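Local coordinates for TATA-box-binding protein (PDB 2Z8U), which probably binds the TATA box promoter element near the transcription start and acts as a general initiation factor for archaeal RNA polymerase, at residues 28-33 and 63-68; 22-27 and 96-101; 122-127 and 180-185; 113-118 and 158-163. One frame throughout, in Å; residues are numbered along the deposited sequence.

Contact 1 (28-33 and 63-68); sequences IDLEEV and IFRSGK
Ile28 and Arg65 are tied by the one backbone hydrogen bond that joins segments 28-33 and 63-68: Ile28 N donates to Arg65 O at 2.8 Å, in the carbonyl plane and on a lone pair, with an N-H...O angle of 158°.

The polar side chains work around this bond. With CG anti to its backbone N (chi1 -171°) and a bend at chi3, Arg65 swings its guanidinium back along the opposite segment, so that Ile28 O and Leu30 CG lie over one face of the group. Arg65 NH1 comes within 3.0 Å of Ile28 O, but the angle is too poor for a hydrogen bond. Water 1 bridges the charges instead, donating to Asp29 OD1 at 2.8 Å and accepting a weak bond from Arg65 NH2. The same Asp29 OD1 caps helix 30-36, taking Glu32 N at 3.3 Å from above the carboxylate plane. Arg65 NH2 also has a weak bond to Tyr42 OH.

Leu30 and Ile28 supply the nonpolar contacts. Leu30 CD2 meets Ile63 CG2 at 3.9 Å, while its CD1 lies against the backbone, 3.6 Å from Ile63 O, and Ile28 CG1 rests on Gly67 CA at 3.7 Å.

The partner segment is shaped by its own turn. Gly67 N bonds to Phe64 O and Phe64 N to Lys68 O, while Gly67 has backbone angles that suit glycine; Ser66 OG adds an ST turn. Together this is a type I turn with a G1 beta bulge, linking strands 59-63 and 68-72 of the first TBP repeat, with the N-capped start of helix 30-36 docked against it.

Contact 2 (22-27 and 96-101); sequences TKIGDN and IDVIEN
Ile24 and Ile99 meet through their backbones, as two chains that run past each other without forming a regular strand pair. Ile99 N donates to Ile24 O at 2.6 Å, a short and nearly straight bond (170° at the hydrogen), although the donor stands 40° above the carbonyl plane. Val98 CA brings a C-H to the same oxygen at 3.2 Å, so Ile24 O is approached by two neighbouring residues at once. Gly25 follows, its CA 4.7 Å from that of Val98; a beta carbon there would press tightly on Asp97 O. Gly25 N is buried by the contact and has no partner in the model.

Among the side chains, Ile99 lies along the backbone of residues 23 to 25. Its CG1, anti to the carbonyl carbon, lies 3.7 Å from Ile24 O, and CD1 reaches on to Lys23 O at 3.8 Å and to Gly25 N at 4.0 Å. An alanine at this position, lacking CG1 and CD1, is likely to uncover Gly25 N and open a gap beside Lys23 O. Val98 CG1 approaches Ile24 CD1 more loosely, at 4.5 Å.

Both Ile24 and Val98 pack on Ile88 of helix 77-94, while Ile24 also touches Val69 of strand 68-72. The contact thus fastens the chain between helix 77-94 and strand 105-114 to the residues just after strand 14-23.

Contact 3 (122-127 and 180-185); sequences DDIALM and DTIKEV
Val185 holds CG1 anti to its backbone N (chi1 177°), which aims that methyl at helix 121-127, and Met127, with CG anti to its carbonyl carbon and an extended chain beyond, brings SD out to meet it. The setting is the second repeat of the TBP saddle, where the short helix 121-127 lies against the C-terminal part of the long helix 168-183 and the residues that follow.

The joint is made wholly of apolar groups. Val185 CG1 settles into a hollow formed by three residues of the short helix: Asp123 CB at 3.8 Å, Met127 SD also at 3.8 Å, and Ile124 CG1 a little farther off at 4.2 Å. Asp123 therefore contributes its methylene rather than its charge. The other methyl of Val185, CG2, lies beside Met127 CB at 4.1 Å, so that the valine branches embrace the base and the sulfur of the methionine. No other residue of segment 180-185 has so much of its surface covered here, even though Val185 is the last residue modelled; the bond from Val185 N to Ile182 O, 2.8 Å long, ties it to the last turn of the helix region.

Surrounding residues carry the packing further. Ile124 also rests on Leu141 of strand 141-146, Val185 touches Val128, and Met127 packs on Val51 of the second subunit, which places this surface joint beside a subunit interface.

Deeper in, the isoleucines supply the second point of contact, Ile124 crossing Ile182 at a slant with CD1 of the former 3.8 Å from CG1 of the latter.

Contact 4 (113-118 and 158-163); sequences ADLGIE and GKVVIT
Ala113 and Val160 form an antiparallel hydrogen-bonded pair, with Ala113 N to Val160 O at 3.0 Å and Val160 N to Ala113 O at 2.9 Å, and beyond the non-hydrogen-bonded pair Asp114-Lys159 a third bond runs from Leu115 N to Gly158 O at 2.8 Å. Gly158 CA then lies 3.1 Å from Ile117 O, where a beta carbon would clash.

Leu115 meets Val160 at about a right angle: Leu115 CG touches Val160 CG2 at 3.5 Å, with Leu115 CD2 beside it. The strands belong to the curved antiparallel sheet of the TBP saddle. Ala113 and Val160 share one face, and helix 168-183 covers it, Leu175 packing on Ala113 and Leu179 on Leu115. Replacing Leu115 with an alanine would probably open a gap between Val160 CG2 and Leu179.

Asp114 and Lys159 point to the other face, which in this family is the concave, DNA-binding side. With its CG anti to the carbonyl carbon (chi1 -82°), Asp114 brings OD1 to 3.6 Å from Lys159 CA, yet Asp114 OD2 and Lys159 NZ stay 6.0 Å apart. Lys159 packs on Gln137 of the second subunit.

The four contacts fall into two pairs, one in each half of the saddle. Contacts 1 and 2 have centres 9 Å apart and are stitched by a probable hydrogen bond from Ile24 N to Gly67 O, 2.8 Å long. Contacts 3 and 4, centres 13 Å apart, meet where Ile182 CG2 packs on Ile117 CD1 at 3.9 Å. Between the halves contacts 1 and 3 are 49 Å apart by centres, yet contacts 2 and 4 reach one continuous sheet through neighbouring strands 14-23 and 105-114. The internal repeat explains a likeness: Leu115 and Gly158 of contact 4 occupy the positions of Ile24 and Gly67, and their backbone bond recurs.

Contact 1 (28-33 and 63-68)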
loop_
_atom_site.group_PDB
_atom_site.type_symbol
_atom_site.label_atom_id
_atom_site.label_comp_id
_atom_site.label_asym_id
_atom_site.label_seq_id
_atom_site.Cartn_x
_atom_site.Cartn_y
_atom_site.Cartn_z
ATOM N N ILE B 28 7.760 4.942 40.671
ATOM C CA ILE B 28 7.243 6.137 41.327
ATOM C C ILE B 28 5.765 5.950 41.647
ATOM O O ILE B 28 4.979 5.543 40.789
ATOM C CB ILE B 28 7.393 7.398 40.410
ATOM C CG1 ILE B 28 8.789 7.479 39.745
ATOM C CG2 ILE B 28 7.002 8.684 41.177
ATOM C CD1 ILE B 28 9.788 8.457 40.376
ATOM N N ASP B 29 5.397 6.236 42.891
ATOM C CA ASP B 29 4.012 6.099 43.327
ATOM C C ASP B 29 3.281 7.354 42.884
ATOM O O ASP B 29 3.330 8.364 43.564
ATOM C CB ASP B 29 3.999 5.912 44.855
ATOM C CG ASP B 29 2.611 5.814 45.461
ATOM O OD1 ASP B 29 1.576 6.115 44.818
ATOM O OD2 ASP B 29 2.579 5.393 46.640
ATOM N N LEU B 30 2.587 7.286 41.752
ATOM C CA LEU B 30 1.899 8.484 41.204
ATOM C C LEU B 30 0.714 8.998 42.043
ATOM O O LEU B 30 0.406 10.195 42.008
ATOM C CB LEU B 30 1.460 8.229 39.751
ATOM C CG LEU B 30 2.620 7.959 38.774
ATOM C CD1 LEU B 30 2.084 7.705 37.386
ATOM C CD2 LEU B 30 3.634 9.129 38.768
ATOM N N GLU B 31 0.046 8.108 42.778
ATOM C CA GLU B 31 -0.994 8.553 43.714
ATOM C C GLU B 31 -0.434 9.546 44.770
ATOM O O GLU B 31 -1.055 10.570 45.057
ATOM C CB GLU B 31 -1.712 7.374 44.377
ATOM C CG GLU B 31 -2.741 7.825 45.444
ATOM C CD GLU B 31 -3.564 6.696 46.030
ATOM O OE1 GLU B 31 -3.227 5.510 45.784
ATOM O OE2 GLU B 31 -4.561 7.001 46.738
ATOM N N GLU B 32 0.730 9.241 45.336
ATOM C CA GLU B 32 1.378 10.136 46.288
ATOM C C GLU B 32 1.921 11.403 45.623
ATOM O O GLU B 32 1.883 12.465 46.219
ATOM C CB GLU B 32 2.490 9.411 47.047
ATOM C CG GLU B 32 1.941 8.469 48.124
ATOM C CD GLU B 32 3.010 7.975 49.079
ATOM O OE1 GLU B 32 4.200 8.278 48.860
ATOM O OE2 GLU B 32 2.647 7.275 50.048
ATOM N N VAL B 33 2.416 11.295 44.389
ATOM C CA VAL B 33 2.832 12.494 43.614
ATOM C C VAL B 33 1.622 13.423 43.448
ATOM O O VAL B 33 1.703 14.637 43.689
ATOM C CB VAL B 33 3.455 12.094 42.241
ATOM C CG1 VAL B 33 3.794 13.311 41.396
ATOM C CG2 VAL B 33 4.710 11.251 42.444
ATOM N N ILE B 63 4.579 12.597 33.994
ATOM C CA ILE B 63 5.377 11.707 34.825
ATOM C C ILE B 63 4.808 10.285 34.818
ATOM O O ILE B 63 3.624 10.096 35.100
ATOM C CB ILE B 63 5.446 12.195 36.295
ATOM C CG1 ILE B 63 5.840 13.682 36.366
ATOM C CG2 ILE B 63 6.394 11.284 37.105
ATOM C CD1 ILE B 63 5.845 14.272 37.760
ATOM N N PHE B 64 5.666 9.299 34.554
ATOM C CA PHE B 64 5.243 7.897 34.546
ATOM C C PHE B 64 5.746 7.135 35.782
ATOM O O PHE B 64 6.721 7.544 36.410
ATOM C CB PHE B 64 5.741 7.227 33.259
ATOM C CG PHE B 64 5.011 7.676 32.015
ATOM C CD1 PHE B 64 3.729 7.194 31.731
ATOM C CD2 PHE B 64 5.598 8.565 31.137
ATOM C CE1 PHE B 64 3.047 7.597 30.577
ATOM C CE2 PHE B 64 4.930 8.972 29.968
ATOM C CZ PHE B 64 3.648 8.480 29.694
ATOM N N ARG B 65 5.078 6.026 36.118
ATOM C CA ARG B 65 5.518 5.116 37.185
ATOM C C ARG B 65 6.967 4.607 36.963
ATOM O O ARG B 65 7.699 4.412 37.911
ATOM C CB ARG B 65 4.527 3.928 37.298
ATOM C CG ARG B 65 4.719 3.000 38.493
ATOM C CD ARG B 65 3.410 2.212 38.841
ATOM N NE ARG B 65 2.269 3.130 39.021
ATOM C CZ ARG B 65 1.980 3.801 40.146
ATOM N NH1 ARG B 65 2.705 3.650 41.255
ATOM N NH2 ARG B 65 0.940 4.627 40.167
ATOM N N SER B 66 7.361 4.407 35.710
ATOM C CA SER B 66 8.754 4.045 35.348
ATOM C C SER B 66 9.799 5.079 35.792
ATOM O O SER B 66 10.991 4.790 35.831
ATOM C CB SER B 66 8.874 3.882 33.835
ATOM O OG SER B 66 8.746 5.155 33.196
ATOM N N GLY B 67 9.355 6.289 36.086
ATOM C CA GLY B 67 10.274 7.380 36.399
ATOM C C GLY B 67 10.535 8.279 35.203
ATOM O O GLY B 67 11.126 9.351 35.367
ATOM N N LYS B 68 10.101 7.848 34.014
ATOM C CA LYS B 68 10.190 8.682 32.801
ATOM C C LYS B 68 9.382 9.963 32.954
ATOM O O LYS B 68 8.241 9.936 33.426
ATOM C CB LYS B 68 9.686 7.935 31.562
ATOM C CG LYS B 68 9.658 8.803 30.288
ATOM C CD LYS B 68 9.149 7.968 29.122
ATOM C CE LYS B 68 9.277 8.697 27.814
ATOM N NZ LYS B 68 8.651 7.861 26.742
HETATM O O HOH W 1 0.545 4.526 42.737
#

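Contact 2 (22-27 and 96-101)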
loop_
_atom_site.group_PDB
_atom_site.type_symbol
_atom_site.label_atom_id
_atom_site.label_comp_id
_atom_site.label_asym_id
_atom_site.label_seq_id
_atom_site.Cartn_x
_atom_site.Cartn_y
_atom_site.Cartn_z
ATOM N N THR B 22 13.612 12.954 30.746
ATOM C CA THR B 22 14.573 12.456 31.688
ATOM C C THR B 22 13.947 11.287 32.457
ATOM O O THR B 22 12.815 10.878 32.162
ATOM C CB THR B 22 15.089 13.577 32.640
ATOM O OG1 THR B 22 16.211 13.084 33.366
ATOM C CG2 THR B 22 14.009 14.026 33.634
ATOM N N LYS B 23 14.705 10.735 33.397
ATOM C CA LYS B 23 14.206 9.729 34.303
ATOM C C LYS B 23 14.505 10.202 35.725
ATOM O O LYS B 23 15.648 10.511 36.046
ATOM C CB LYS B 23 14.869 8.381 34.011
ATOM C CG LYS B 23 14.235 7.215 34.798
ATOM C CD LYS B 23 14.652 5.872 34.192
ATOM C CE LYS B 23 13.892 4.724 34.858
ATOM N NZ LYS B 23 13.542 3.715 33.818
ATOM N N ILE B 24 13.485 10.281 36.568
ATOM C CA ILE B 24 13.661 10.836 37.913
ATOM C C ILE B 24 13.659 9.778 39.048
ATOM O O ILE B 24 13.825 10.112 40.217
ATOM C CB ILE B 24 12.633 12.016 38.205
ATOM C CG1 ILE B 24 11.189 11.499 38.372
ATOM C CG2 ILE B 24 12.782 13.144 37.134
ATOM C CD1 ILE B 24 10.185 12.587 38.820
ATOM N N GLY B 25 13.466 8.514 38.693
ATOM C CA GLY B 25 13.362 7.436 39.680
ATOM C C GLY B 25 12.971 6.155 38.983
ATOM O O GLY B 25 13.050 6.090 37.769
ATOM N N ASP B 26 12.517 5.149 39.742
ATOM C CA ASP B 26 12.400 3.758 39.242
ATOM C C ASP B 26 11.009 3.103 39.261
ATOM O O ASP B 26 10.746 2.173 38.475
ATOM C CB ASP B 26 13.341 2.825 40.039
ATOM C CG ASP B 26 14.823 3.237 39.948
ATOM O OD1 ASP B 26 15.339 3.518 38.831
ATOM O OD2 ASP B 26 15.485 3.240 41.018
ATOM N N ASN B 27 10.165 3.510 40.198
ATOM C CA ASN B 27 8.886 2.847 40.445
ATOM C C ASN B 27 8.100 3.824 41.304
ATOM O O ASN B 27 7.813 3.569 42.476
ATOM C CB ASN B 27 9.114 1.481 41.141
ATOM C CG ASN B 27 7.821 0.786 41.577
ATOM O OD1 ASN B 27 6.763 0.919 40.952
ATOM N ND2 ASN B 27 7.917 0.024 42.663
ATOM N N ILE B 96 9.364 10.814 48.749
ATOM C CA ILE B 96 9.294 9.976 47.550
ATOM C C ILE B 96 10.685 9.813 46.988
ATOM O O ILE B 96 11.420 10.793 46.802
ATOM C CB ILE B 96 8.310 10.534 46.475
ATOM C CG1 ILE B 96 6.869 10.405 46.974
ATOM C CG2 ILE B 96 8.454 9.748 45.177
ATOM C CD1 ILE B 96 5.905 11.515 46.544
ATOM N N ASP B 97 11.057 8.569 46.734
ATOM C CA ASP B 97 12.391 8.263 46.297
ATOM C C ASP B 97 12.640 8.745 44.860
ATOM O O ASP B 97 12.033 8.222 43.929
ATOM C CB ASP B 97 12.633 6.767 46.369
ATOM C CG ASP B 97 14.077 6.419 46.148
ATOM O OD1 ASP B 97 14.939 7.261 46.477
ATOM O OD2 ASP B 97 14.359 5.315 45.632
ATOM N N VAL B 98 13.536 9.724 44.709
ATOM C CA VAL B 98 13.860 10.329 43.394
ATOM C C VAL B 98 15.355 10.520 43.187
ATOM O O VAL B 98 16.125 10.578 44.142
ATOM C CB VAL B 98 13.089 11.674 43.124
ATOM C CG1 VAL B 98 11.606 11.433 42.926
ATOM C CG2 VAL B 98 13.317 12.670 44.233
ATOM N N ILE B 99 15.773 10.573 41.920
ATOM C CA ILE B 99 17.143 10.869 41.541
ATOM C C ILE B 99 17.231 12.395 41.585
ATOM O O ILE B 99 16.418 13.062 40.961
ATOM C CB ILE B 99 17.423 10.361 40.076
ATOM C CG1 ILE B 99 17.332 8.825 40.012
ATOM C CG2 ILE B 99 18.782 10.865 39.516
ATOM C CD1 ILE B 99 17.419 8.240 38.578
ATOM N N GLU B 100 18.205 12.942 42.306
ATOM C CA GLU B 100 18.320 14.403 42.445
ATOM C C GLU B 100 19.107 15.088 41.343
ATOM O O GLU B 100 18.989 16.313 41.161
ATOM C CB GLU B 100 18.960 14.760 43.782
ATOM C CG GLU B 100 18.007 14.632 44.946
ATOM C CD GLU B 100 18.553 15.301 46.163
ATOM O OE1 GLU B 100 18.616 16.555 46.173
ATOM O OE2 GLU B 100 18.930 14.571 47.103
ATOM N N ASN B 101 19.924 14.305 40.635
ATOM C CA ASN B 101 20.769 14.826 39.569
ATOM C C ASN B 101 20.515 14.233 38.177
ATOM O O ASN B 101 21.481 13.757 37.544
ATOM C CB ASN B 101 22.243 14.635 39.935
ATOM C CG ASN B 101 22.607 13.163 40.221
ATOM O OD1 ASN B 101 21.744 12.336 40.579
ATOM N ND2 ASN B 101 23.900 12.836 40.071
#

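Contact 3 (122-127 and 180-185)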
loop_
_atom_site.group_PDB
_atom_site.type_symbol
_atom_site.label_atom_id
_atom_site.label_comp_id
_atom_site.label_asym_id
_atom_site.label_seq_id
_atom_site.Cartn_x
_atom_site.Cartn_y
_atom_site.Cartn_z
ATOM N N ASP B 122 4.304 29.510 -4.231
ATOM C CA ASP B 122 3.905 28.739 -5.422
ATOM C C ASP B 122 5.123 28.327 -6.255
ATOM O O ASP B 122 5.210 27.189 -6.706
ATOM C CB ASP B 122 2.898 29.529 -6.271
ATOM C CG ASP B 122 1.538 29.639 -5.598
ATOM O OD1 ASP B 122 1.132 30.772 -5.277
ATOM O OD2 ASP B 122 0.888 28.590 -5.362
ATOM N N ASP B 123 6.068 29.254 -6.429
ATOM C CA ASP B 123 7.357 28.950 -7.066
ATOM C C ASP B 123 8.102 27.824 -6.370
ATOM O O ASP B 123 8.570 26.894 -7.023
ATOM C CB ASP B 123 8.261 30.194 -7.111
ATOM C CG ASP B 123 7.891 31.154 -8.222
ATOM O OD1 ASP B 123 7.046 30.800 -9.076
ATOM O OD2 ASP B 123 8.459 32.274 -8.242
ATOM N N ILE B 124 8.196 27.908 -5.045
ATOM C CA ILE B 124 8.918 26.929 -4.251
ATOM C C ILE B 124 8.214 25.561 -4.360
ATOM O O ILE B 124 8.870 24.534 -4.534
ATOM C CB ILE B 124 9.088 27.394 -2.758
ATOM C CG1 ILE B 124 10.037 28.601 -2.647
ATOM C CG2 ILE B 124 9.624 26.262 -1.856
ATOM C CD1 ILE B 124 9.964 29.309 -1.294
ATOM N N ALA B 125 6.886 25.560 -4.282
ATOM C CA ALA B 125 6.108 24.315 -4.313
ATOM C C ALA B 125 6.328 23.528 -5.612
ATOM O O ALA B 125 6.214 22.292 -5.644
ATOM C CB ALA B 125 4.634 24.620 -4.143
ATOM N N LEU B 126 6.616 24.261 -6.678
ATOM C CA LEU B 126 6.859 23.652 -7.988
ATOM C C LEU B 126 8.325 23.228 -8.150
ATOM O O LEU B 126 8.601 22.143 -8.658
ATOM C CB LEU B 126 6.447 24.617 -9.106
ATOM C CG LEU B 126 6.536 24.175 -10.577
ATOM C CD1 LEU B 126 5.810 22.849 -10.870
ATOM C CD2 LEU B 126 6.017 25.293 -11.463
ATOM N N MET B 127 9.247 24.077 -7.689
ATOM C CA MET B 127 10.681 23.960 -8.004
ATOM C C MET B 127 11.507 23.156 -7.000
ATOM O O MET B 127 12.607 22.692 -7.327
ATOM C CB MET B 127 11.297 25.355 -8.159
ATOM C CG MET B 127 10.846 26.080 -9.409
ATOM S SD MET B 127 11.094 27.869 -9.362
ATOM C CE MET B 127 10.531 28.280 -11.010
ATOM N N ASP B 180 19.874 28.197 1.230
ATOM C CA ASP B 180 20.488 27.762 -0.030
ATOM C C ASP B 180 19.444 27.340 -1.063
ATOM O O ASP B 180 19.600 27.564 -2.269
ATOM C CB ASP B 180 21.465 26.612 0.226
ATOM C CG ASP B 180 22.801 27.083 0.815
ATOM O OD1 ASP B 180 23.560 26.211 1.294
ATOM O OD2 ASP B 180 23.100 28.304 0.801
ATOM N N THR B 181 18.372 26.732 -0.577
ATOM C CA THR B 181 17.303 26.243 -1.435
ATOM C C THR B 181 16.495 27.418 -1.987
ATOM O O THR B 181 16.309 27.525 -3.195
ATOM C CB THR B 181 16.417 25.237 -0.674
ATOM O OG1 THR B 181 17.213 24.106 -0.301
ATOM C CG2 THR B 181 15.271 24.759 -1.533
ATOM N N ILE B 182 16.049 28.312 -1.105
ATOM C CA ILE B 182 15.327 29.517 -1.530
ATOM C C ILE B 182 16.129 30.341 -2.558
ATOM O O ILE B 182 15.564 30.798 -3.557
ATOM C CB ILE B 182 14.858 30.373 -0.307
ATOM C CG1 ILE B 182 13.472 29.921 0.157
ATOM C CG2 ILE B 182 14.807 31.866 -0.643
ATOM C CD1 ILE B 182 13.463 28.789 1.120
ATOM N N LYS B 183 17.435 30.489 -2.313
ATOM C CA LYS B 183 18.362 31.181 -3.219
ATOM C C LYS B 183 18.238 30.710 -4.657
ATOM O O LYS B 183 18.273 31.515 -5.581
ATOM C CB LYS B 183 19.817 30.985 -2.775
ATOM C CG LYS B 183 20.314 31.948 -1.713
ATOM C CD LYS B 183 21.852 31.969 -1.691
ATOM C CE LYS B 183 22.406 32.849 -0.567
ATOM N NZ LYS B 183 21.921 32.405 0.783
ATOM N N GLU B 184 18.095 29.403 -4.842
ATOM C CA GLU B 184 18.016 28.826 -6.180
ATOM C C GLU B 184 16.672 29.095 -6.868
ATOM O O GLU B 184 16.495 28.767 -8.041
ATOM C CB GLU B 184 18.336 27.331 -6.125
ATOM C CG GLU B 184 19.801 27.046 -5.816
ATOM C CD GLU B 184 20.009 25.730 -5.102
ATOM O OE1 GLU B 184 21.172 25.430 -4.754
ATOM O OE2 GLU B 184 19.015 24.997 -4.882
ATOM N N VAL B 185 15.744 29.702 -6.129
ATOM C CA VAL B 185 14.419 30.058 -6.631
ATOM C C VAL B 185 14.282 31.577 -6.671
ATOM O O VAL B 185 13.500 32.118 -7.455
ATOM C CB VAL B 185 13.297 29.458 -5.738
ATOM C CG1 VAL B 185 11.916 29.884 -6.228
ATOM C CG2 VAL B 185 13.401 27.938 -5.690
#

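Contact 4 (113-118 and 158-163)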
loop_
_atom_site.group_PDB
_atom_site.type_symbol
_atom_site.label_atom_id
_atom_site.label_comp_id
_atom_site.label_asym_id
_atom_site.label_seq_id
_atom_site.Cartn_x
_atom_site.Cartn_y
_atom_site.Cartn_z
ATOM N N ALA B 113 13.274 31.643 12.287
ATOM C CA ALA B 113 14.188 32.543 11.620
ATOM C C ALA B 113 13.399 33.356 10.593
ATOM O O ALA B 113 12.237 33.093 10.326
ATOM C CB ALA B 113 15.321 31.779 10.973
ATOM N N ASP B 114 14.025 34.385 10.050
ATOM C CA ASP B 114 13.352 35.184 9.048
ATOM C C ASP B 114 14.223 35.189 7.817
ATOM O O ASP B 114 15.433 35.420 7.907
ATOM C CB ASP B 114 13.064 36.596 9.573
ATOM C CG ASP B 114 11.802 36.645 10.423
ATOM O OD1 ASP B 114 10.697 36.685 9.869
ATOM O OD2 ASP B 114 11.898 36.640 11.654
ATOM N N LEU B 115 13.615 34.859 6.677
ATOM C CA LEU B 115 14.373 34.737 5.426
ATOM C C LEU B 115 14.963 36.077 4.962
ATOM O O LEU B 115 15.985 36.091 4.290
ATOM C CB LEU B 115 13.498 34.169 4.310
ATOM C CG LEU B 115 13.070 32.689 4.357
ATOM C CD1 LEU B 115 12.206 32.397 3.132
ATOM C CD2 LEU B 115 14.272 31.745 4.416
ATOM N N GLY B 116 14.310 37.182 5.316
ATOM C CA GLY B 116 14.732 38.522 4.821
ATOM C C GLY B 116 14.048 38.884 3.510
ATOM O O GLY B 116 14.150 40.040 3.017
ATOM N N ILE B 117 13.323 37.907 2.958
ATOM C CA ILE B 117 12.498 38.115 1.762
ATOM C C ILE B 117 11.117 37.521 1.966
ATOM O O ILE B 117 10.927 36.637 2.817
ATOM C CB ILE B 117 13.141 37.515 0.471
ATOM C CG1 ILE B 117 13.418 36.018 0.648
ATOM C CG2 ILE B 117 14.430 38.262 0.105
ATOM C CD1 ILE B 117 12.703 35.151 -0.330
ATOM N N GLU B 118 10.153 38.027 1.215
ATOM C CA GLU B 118 8.812 37.462 1.180
ATOM C C GLU B 118 8.747 36.452 0.029
ATOM O O GLU B 118 8.652 36.847 -1.137
ATOM C CB GLU B 118 7.761 38.557 1.061
ATOM C CG GLU B 118 7.795 39.569 2.209
ATOM C CD GLU B 118 6.895 40.751 1.965
ATOM O OE1 GLU B 118 6.304 40.856 0.865
ATOM O OE2 GLU B 118 6.770 41.593 2.859
ATOM N N GLY B 158 8.086 35.520 5.148
ATOM C CA GLY B 158 9.531 35.300 5.303
ATOM C C GLY B 158 9.876 34.538 6.584
ATOM O O GLY B 158 10.986 34.050 6.722
ATOM N N LYS B 159 8.924 34.421 7.508
ATOM C CA LYS B 159 9.129 33.600 8.725
ATOM C C LYS B 159 9.300 32.132 8.361
ATOM O O LYS B 159 8.601 31.605 7.486
ATOM C CB LYS B 159 7.980 33.768 9.722
ATOM C CG LYS B 159 8.163 33.057 11.120
ATOM C CD LYS B 159 7.194 33.739 12.131
ATOM C CE LYS B 159 7.627 33.598 13.558
ATOM N NZ LYS B 159 6.960 34.650 14.411
ATOM N N VAL B 160 10.243 31.485 9.046
ATOM C CA VAL B 160 10.541 30.061 8.854
ATOM C C VAL B 160 10.471 29.442 10.243
ATOM O O VAL B 160 10.997 30.017 11.212
ATOM C CB VAL B 160 11.983 29.874 8.314
ATOM C CG1 VAL B 160 12.386 28.417 8.310
ATOM C CG2 VAL B 160 12.108 30.455 6.919
ATOM N N VAL B 161 9.831 28.287 10.348
ATOM C CA VAL B 161 9.776 27.574 11.622
ATOM C C VAL B 161 10.398 26.222 11.341
ATOM O O VAL B 161 10.002 25.535 10.390
ATOM C CB VAL B 161 8.317 27.387 12.111
ATOM C CG1 VAL B 161 8.240 26.463 13.358
ATOM C CG2 VAL B 161 7.647 28.734 12.363
ATOM N N ILE B 162 11.359 25.823 12.167
ATOM C CA ILE B 162 11.971 24.508 12.021
ATOM C C ILE B 162 11.601 23.653 13.237
ATOM O O ILE B 162 11.772 24.106 14.374
ATOM C CB ILE B 162 13.501 24.629 11.879
ATOM C CG1 ILE B 162 13.861 25.609 10.742
ATOM C CG2 ILE B 162 14.124 23.267 11.625
ATOM C CD1 ILE B 162 15.305 26.065 10.759
ATOM N N THR B 163 11.068 22.445 13.003
ATOM C CA THR B 163 10.675 21.545 14.102
ATOM C C THR B 163 11.357 20.191 13.968
ATOM O O THR B 163 11.923 19.875 12.921
ATOM C CB THR B 163 9.132 21.380 14.213
ATOM O OG1 THR B 163 8.629 20.640 13.091
ATOM C CG2 THR B 163 8.423 22.736 14.219
#